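Local coordinates for tellurite resistance protein of COG3793 (Nostoc punctiforme, PDB 2OU3) that is of unknown mechanism but belongs to the TerB family of tellurite resistance proteins and binds zinc and 1H-indole-3-carbaldehyde, at residues F17-S30 / G56-I68. Numbering follows the deposited sequence. Where two conformers were deposited one is given.
Sequences FFGFNQIPTNEDSS and GFCASWGVADWVI. With I3A (1H-indole-3-carbaldehyde), chain E.
Phe17 and Phe18, at the end of helix 4-18, meet Phe57 and Trp61 from helix 48-60 and the turn after it in one aromatic cluster. Phe57 sends its edge into the face of Phe17, CE1 standing over the ring centre with the planes at 86°; its CG lies anti to the backbone N (chi1 -179°), which carries the ring across to the other segment. Phe18 points its own edge at the face of Trp61 in an offset edge-to-face pair, Phe18 CZ lying 3.8 Å from Trp61 CZ2. One face of the Phe18 ring is covered by the indole aldehyde, whose C2 sits over the ring centre, 3.5 Å from Phe18 CE1. The aldehyde carbon C3' lies over Trp61, 3.3 Å from CZ3, and the aldehyde oxygen O accepts a hydrogen bond from Ser29 OG (2.8 Å). Asp96 also hydrogen-bonds the ligand.

Further along, Asn26 joins the start of helix 26-41 to the loop before helix 65-73. Its OD1 takes a nearly straight bond from Ala64 N (2.9 Å, 168°), the donor standing well above the amide plane, while its CB packs on Val67 CG2 and Trp66 CZ2. One water links Glu27 OE2 to Trp66 NE1; another bridges Ser30 OG and Val67 O. Tyr161 OH of the second subunit is hydrogen-bonded to Asp28 OD2. In this all-helical TerB-family protein, Phe18, Trp61 and Ser29, with Phe20 and Pro24, line the indole-aldehyde pocket, and Phe17 and Phe57 pack behind them.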
loop_
_atom_site.group_PDB
_atom_site.type_symbol
_atom_site.label_atom_id
_atom_site.label_comp_id
_atom_site.label_asym_id
_atom_site.label_seq_id
_atom_site.Cartn_x
_atom_site.Cartn_y
_atom_site.Cartn_z
ATOM N N PHE A 17 -0.338 -1.290 5.744
ATOM C CA PHE A 17 0.766 -0.379 6.029
ATOM C C PHE A 17 1.177 -0.377 7.500
ATOM O O PHE A 17 2.339 -0.111 7.815
ATOM C CB PHE A 17 0.384 1.042 5.630
ATOM C CG PHE A 17 0.468 1.285 4.153
ATOM C CD1 PHE A 17 1.686 1.224 3.501
ATOM C CD2 PHE A 17 -0.663 1.592 3.415
ATOM C CE1 PHE A 17 1.781 1.478 2.139
ATOM C CE2 PHE A 17 -0.567 1.845 2.031
ATOM C CZ PHE A 17 0.647 1.778 1.410
ATOM N N PHE A 18 0.226 -0.574 8.398
ATOM C CA PHE A 18 0.523 -0.374 9.829
ATOM C C PHE A 18 0.382 -1.615 10.707
ATOM O O PHE A 18 0.816 -1.579 11.866
ATOM C CB PHE A 18 -0.305 0.774 10.391
ATOM C CG PHE A 18 -0.201 2.030 9.570
ATOM C CD1 PHE A 18 0.967 2.760 9.561
ATOM C CD2 PHE A 18 -1.224 2.382 8.688
ATOM C CE1 PHE A 18 1.095 3.880 8.760
ATOM C CE2 PHE A 18 -1.131 3.529 7.887
ATOM C CZ PHE A 18 0.041 4.255 7.900
ATOM N N GLY A 19 -0.215 -2.688 10.183
ATOM C CA GLY A 19 -0.416 -3.923 10.942
ATOM C C GLY A 19 -1.632 -3.932 11.853
ATOM O O GLY A 19 -1.871 -4.905 12.604
ATOM N N PHE A 20 -2.414 -2.850 11.809
ATOM C CA PHE A 20 -3.503 -2.628 12.734
ATOM C C PHE A 20 -4.672 -3.528 12.386
ATOM O O PHE A 20 -4.904 -3.810 11.236
ATOM C CB PHE A 20 -3.975 -1.165 12.641
ATOM C CG PHE A 20 -2.960 -0.127 13.109
ATOM C CD1 PHE A 20 -1.821 -0.466 13.834
ATOM C CD2 PHE A 20 -3.181 1.228 12.819
ATOM C CE1 PHE A 20 -0.901 0.516 14.259
ATOM C CE2 PHE A 20 -2.291 2.204 13.264
ATOM C CZ PHE A 20 -1.159 1.855 13.983
ATOM N N ASN A 21 -5.387 -4.001 13.402
ATOM C CA ASN A 21 -6.613 -4.788 13.183
ATOM C C ASN A 21 -7.924 -4.003 13.302
ATOM O O ASN A 21 -9.013 -4.591 13.189
ATOM C CB ASN A 21 -6.632 -5.975 14.149
ATOM C CG ASN A 21 -5.521 -6.955 13.880
ATOM O OD1 ASN A 21 -4.862 -7.409 14.803
ATOM N ND2 ASN A 21 -5.311 -7.292 12.617
ATOM N N GLN A 22 -7.820 -2.673 13.437
ATOM C CA GLN A 22 -8.969 -1.785 13.588
ATOM C C GLN A 22 -8.616 -0.527 12.803
ATOM O O GLN A 22 -7.449 -0.191 12.769
ATOM C CB GLN A 22 -9.075 -1.495 15.076
ATOM C CG GLN A 22 -10.272 -0.794 15.580
ATOM C CD GLN A 22 -10.157 -0.556 17.085
ATOM O OE1 GLN A 22 -9.416 -1.265 17.786
ATOM N NE2 GLN A 22 -10.880 0.447 17.587
ATOM N N ILE A 23 -9.598 0.135 12.176
ATOM C CA ILE A 23 -9.365 1.383 11.451
ATOM C C ILE A 23 -9.258 2.479 12.522
ATOM O O ILE A 23 -10.164 2.567 13.357
ATOM C CB ILE A 23 -10.528 1.713 10.512
ATOM C CG1 ILE A 23 -10.723 0.598 9.478
ATOM C CG2 ILE A 23 -10.248 3.037 9.780
ATOM C CD1 ILE A 23 -12.023 0.667 8.666
ATOM N N PRO A 24 -8.174 3.291 12.517
ATOM C CA PRO A 24 -8.116 4.420 13.463
ATOM C C PRO A 24 -9.260 5.409 13.247
ATOM O O PRO A 24 -9.768 5.561 12.112
ATOM C CB PRO A 24 -6.759 5.096 13.141
ATOM C CG PRO A 24 -5.946 3.984 12.547
ATOM C CD PRO A 24 -6.938 3.220 11.703
ATOM N N THR A 25 -9.633 6.100 14.320
ATOM C CA THR A 25 -10.618 7.165 14.227
ATOM C C THR A 25 -10.087 8.219 13.277
ATOM O O THR A 25 -8.855 8.354 13.108
ATOM C CB THR A 25 -10.893 7.789 15.606
ATOM O OG1 THR A 25 -9.682 8.311 16.121
ATOM C CG2 THR A 25 -11.481 6.733 16.596
ATOM N N ASN A 26 -10.992 8.965 12.658
ATOM C CA ASN A 26 -10.547 10.109 11.843
ATOM C C ASN A 26 -9.708 11.087 12.630
ATOM O O ASN A 26 -8.735 11.651 12.091
ATOM C CB ASN A 26 -11.705 10.857 11.219
ATOM C CG ASN A 26 -12.369 10.057 10.129
ATOM O OD1 ASN A 26 -11.728 9.617 9.192
ATOM N ND2 ASN A 26 -13.657 9.846 10.266
ATOM N N GLU A 27 -10.072 11.299 13.893
ATOM C CA GLU A 27 -9.318 12.169 14.784
ATOM C C GLU A 27 -7.853 11.707 14.922
ATOM O O GLU A 27 -6.928 12.489 14.851
ATOM C CB GLU A 27 -10.018 12.206 16.134
ATOM C CG GLU A 27 -11.337 13.012 16.108
ATOM C CD GLU A 27 -12.521 12.304 15.411
ATOM O OE1 GLU A 27 -12.565 11.059 15.408
ATOM O OE2 GLU A 27 -13.423 13.016 14.893
ATOM N N ASP A 28 -7.667 10.408 15.148
ATOM C CA ASP A 28 -6.332 9.828 15.242
ATOM C C ASP A 28 -5.549 9.900 13.934
ATOM O O ASP A 28 -4.354 10.195 13.952
ATOM C CB ASP A 28 -6.360 8.386 15.753
ATOM C CG ASP A 28 -6.377 8.286 17.293
ATOM O OD1 ASP A 28 -6.182 9.325 17.985
ATOM O OD2 ASP A 28 -6.543 7.140 17.807
ATOM N N SER A 29 -6.210 9.650 12.799
ATOM C CA SER A 29 -5.537 9.804 11.512
ATOM C C SER A 29 -5.054 11.232 11.353
ATOM O O SER A 29 -3.919 11.475 10.914
ATOM C CB SER A 29 -6.453 9.403 10.328
ATOM O OG SER A 29 -6.711 7.995 10.316
ATOM N N SER A 30 -5.907 12.182 11.727
ATOM C CA SER A 30 -5.573 13.605 11.666
ATOM C C SER A 30 -4.354 13.977 12.524
ATOM O O SER A 30 -3.394 14.568 12.036
ATOM C CB SER A 30 -6.796 14.437 12.118
ATOM O OG SER A 30 -6.532 15.831 12.071
ATOM N N GLY A 56 -1.916 12.461 -0.004
ATOM C CA GLY A 56 -2.347 11.319 -0.818
ATOM C C GLY A 56 -2.285 10.016 -0.021
ATOM O O GLY A 56 -3.171 9.162 -0.116
ATOM N N PHE A 57 -1.235 9.868 0.776
ATOM C CA PHE A 57 -1.053 8.699 1.629
ATOM C C PHE A 57 -2.208 8.664 2.622
ATOM O O PHE A 57 -2.895 7.670 2.732
ATOM C CB PHE A 57 0.311 8.823 2.302
ATOM C CG PHE A 57 0.679 7.700 3.211
ATOM C CD1 PHE A 57 0.365 6.383 2.910
ATOM C CD2 PHE A 57 1.433 7.983 4.348
ATOM C CE1 PHE A 57 0.757 5.354 3.751
ATOM C CE2 PHE A 57 1.819 6.950 5.207
ATOM C CZ PHE A 57 1.483 5.660 4.910
ATOM N N CYS A 58 -2.514 9.817 3.228
ATOM C CA CYS A 58 -3.578 9.892 4.207
ATOM C C CYS A 58 -4.940 9.615 3.557
ATOM O O CYS A 58 -5.740 8.825 4.065
ATOM C CB CYS A 58 -3.556 11.246 4.926
ATOM S SG CYS A 58 -4.844 11.442 6.183
ATOM N N ALA A 59 -5.185 10.210 2.394
ATOM C CA ALA A 59 -6.460 9.998 1.681
ATOM C C ALA A 59 -6.697 8.538 1.345
ATOM O O ALA A 59 -7.860 8.084 1.384
ATOM C CB ALA A 59 -6.519 10.838 0.403
ATOM N N SER A 60 -5.620 7.810 1.011
ATOM C CA SER A 60 -5.738 6.419 0.600
ATOM C C SER A 60 -6.353 5.584 1.685
ATOM O O SER A 60 -6.908 4.553 1.372
ATOM C CB SER A 60 -4.396 5.806 0.196
ATOM O OG SER A 60 -3.592 5.543 1.313
ATOM N N TRP A 61 -6.221 5.963 2.960
ATOM C CA TRP A 61 -6.797 5.145 4.051
ATOM C C TRP A 61 -8.312 5.268 4.133
ATOM O O TRP A 61 -8.956 4.592 4.937
ATOM C CB TRP A 61 -6.261 5.497 5.433
ATOM C CG TRP A 61 -4.790 5.736 5.461
ATOM C CD1 TRP A 61 -3.863 5.152 4.665
ATOM C CD2 TRP A 61 -4.081 6.639 6.315
ATOM N NE1 TRP A 61 -2.613 5.639 4.963
ATOM C CE2 TRP A 61 -2.721 6.540 5.986
ATOM C CE3 TRP A 61 -4.464 7.510 7.350
ATOM C CZ2 TRP A 61 -1.740 7.302 6.627
ATOM C CZ3 TRP A 61 -3.502 8.254 7.975
ATOM C CH2 TRP A 61 -2.152 8.151 7.612
ATOM N N GLY A 62 -8.882 6.149 3.346
ATOM C CA GLY A 62 -10.343 6.349 3.328
ATOM C C GLY A 62 -10.881 7.215 4.455
ATOM O O GLY A 62 -12.085 7.170 4.782
ATOM N N VAL A 63 -10.001 8.030 5.044
ATOM C CA VAL A 63 -10.410 9.040 6.049
ATOM C C VAL A 63 -11.547 9.941 5.543
ATOM O O VAL A 63 -11.717 10.143 4.336
ATOM C CB VAL A 63 -9.244 9.929 6.537
ATOM C CG1 VAL A 63 -8.202 9.090 7.208
ATOM C CG2 VAL A 63 -8.644 10.827 5.399
ATOM N N ALA A 64 -12.360 10.434 6.480
ATOM C CA ALA A 64 -13.375 11.434 6.176
ATOM C C ALA A 64 -12.737 12.618 5.486
ATOM O O ALA A 64 -11.578 12.933 5.766
ATOM C CB ALA A 64 -14.110 11.894 7.483
ATOM N N ASP A 65 -13.484 13.264 4.570
ATOM C CA ASP A 65 -12.998 14.431 3.823
ATOM C C ASP A 65 -12.487 15.562 4.697
ATOM O O ASP A 65 -11.530 16.255 4.334
ATOM C CB ASP A 65 -14.099 15.021 2.943
ATOM C CG ASP A 65 -14.378 14.174 1.700
ATOM O OD1 ASP A 65 -13.691 13.153 1.462
ATOM O OD2 ASP A 65 -15.299 14.558 0.971
ATOM N N TRP A 66 -13.156 15.800 5.823
ATOM C CA TRP A 66 -12.682 16.837 6.724
ATOM C C TRP A 66 -11.192 16.700 7.059
ATOM O O TRP A 66 -10.510 17.706 7.255
ATOM C CB TRP A 66 -13.516 16.948 8.018
ATOM C CG TRP A 66 -13.255 15.924 9.122
ATOM C CD1 TRP A 66 -14.044 14.843 9.435
ATOM C CD2 TRP A 66 -12.209 15.950 10.110
ATOM N NE1 TRP A 66 -13.527 14.186 10.516
ATOM C CE2 TRP A 66 -12.406 14.839 10.955
ATOM C CE3 TRP A 66 -11.117 16.790 10.348
ATOM C CZ2 TRP A 66 -11.552 14.544 12.003
ATOM C CZ3 TRP A 66 -10.268 16.507 11.404
ATOM C CH2 TRP A 66 -10.488 15.391 12.216
ATOM N N VAL A 67 -10.700 15.463 7.191
ATOM C CA VAL A 67 -9.334 15.256 7.606
ATOM C C VAL A 67 -8.388 15.852 6.577
ATOM O O VAL A 67 -7.441 16.540 6.921
ATOM C CB VAL A 67 -9.028 13.764 7.836
ATOM C CG1 VAL A 67 -7.484 13.501 8.191
ATOM C CG2 VAL A 67 -9.933 13.210 8.923
ATOM N N ILE A 68 -8.650 15.589 5.302
ATOM C CA ILE A 68 -7.793 16.096 4.227
ATOM C C ILE A 68 -7.946 17.607 4.039
ATOM O O ILE A 68 -6.949 18.339 3.908
ATOM C CB ILE A 68 -8.055 15.344 2.879
ATOM C CG1 ILE A 68 -7.852 13.842 3.063
ATOM C CG2 ILE A 68 -7.143 15.892 1.769
ATOM C CD1 ILE A 68 -6.477 13.394 3.603
HETATM O O I3A E . -4.327 6.728 11.093
HETATM C "C3'" I3A E . -3.304 6.237 10.621
HETATM C C3 I3A E . -2.251 5.804 11.571
HETATM C C2 I3A E . -1.090 5.183 11.196
HETATM N N I3A E . -0.377 4.911 12.342
HETATM C C8 I3A E . -1.031 5.334 13.443
HETATM C C9 I3A E . -2.302 5.943 13.030
HETATM C C4 I3A E . -3.211 6.439 13.978
HETATM C C5 I3A E . -2.866 6.381 15.307
HETATM C C6 I3A E . -1.659 5.798 15.728
HETATM C C7 I3A E . -0.769 5.283 14.798
HETATM O O HOH W 1 -14.816 12.107 12.548
HETATM O O HOH W 2 -6.777 17.036 9.732
#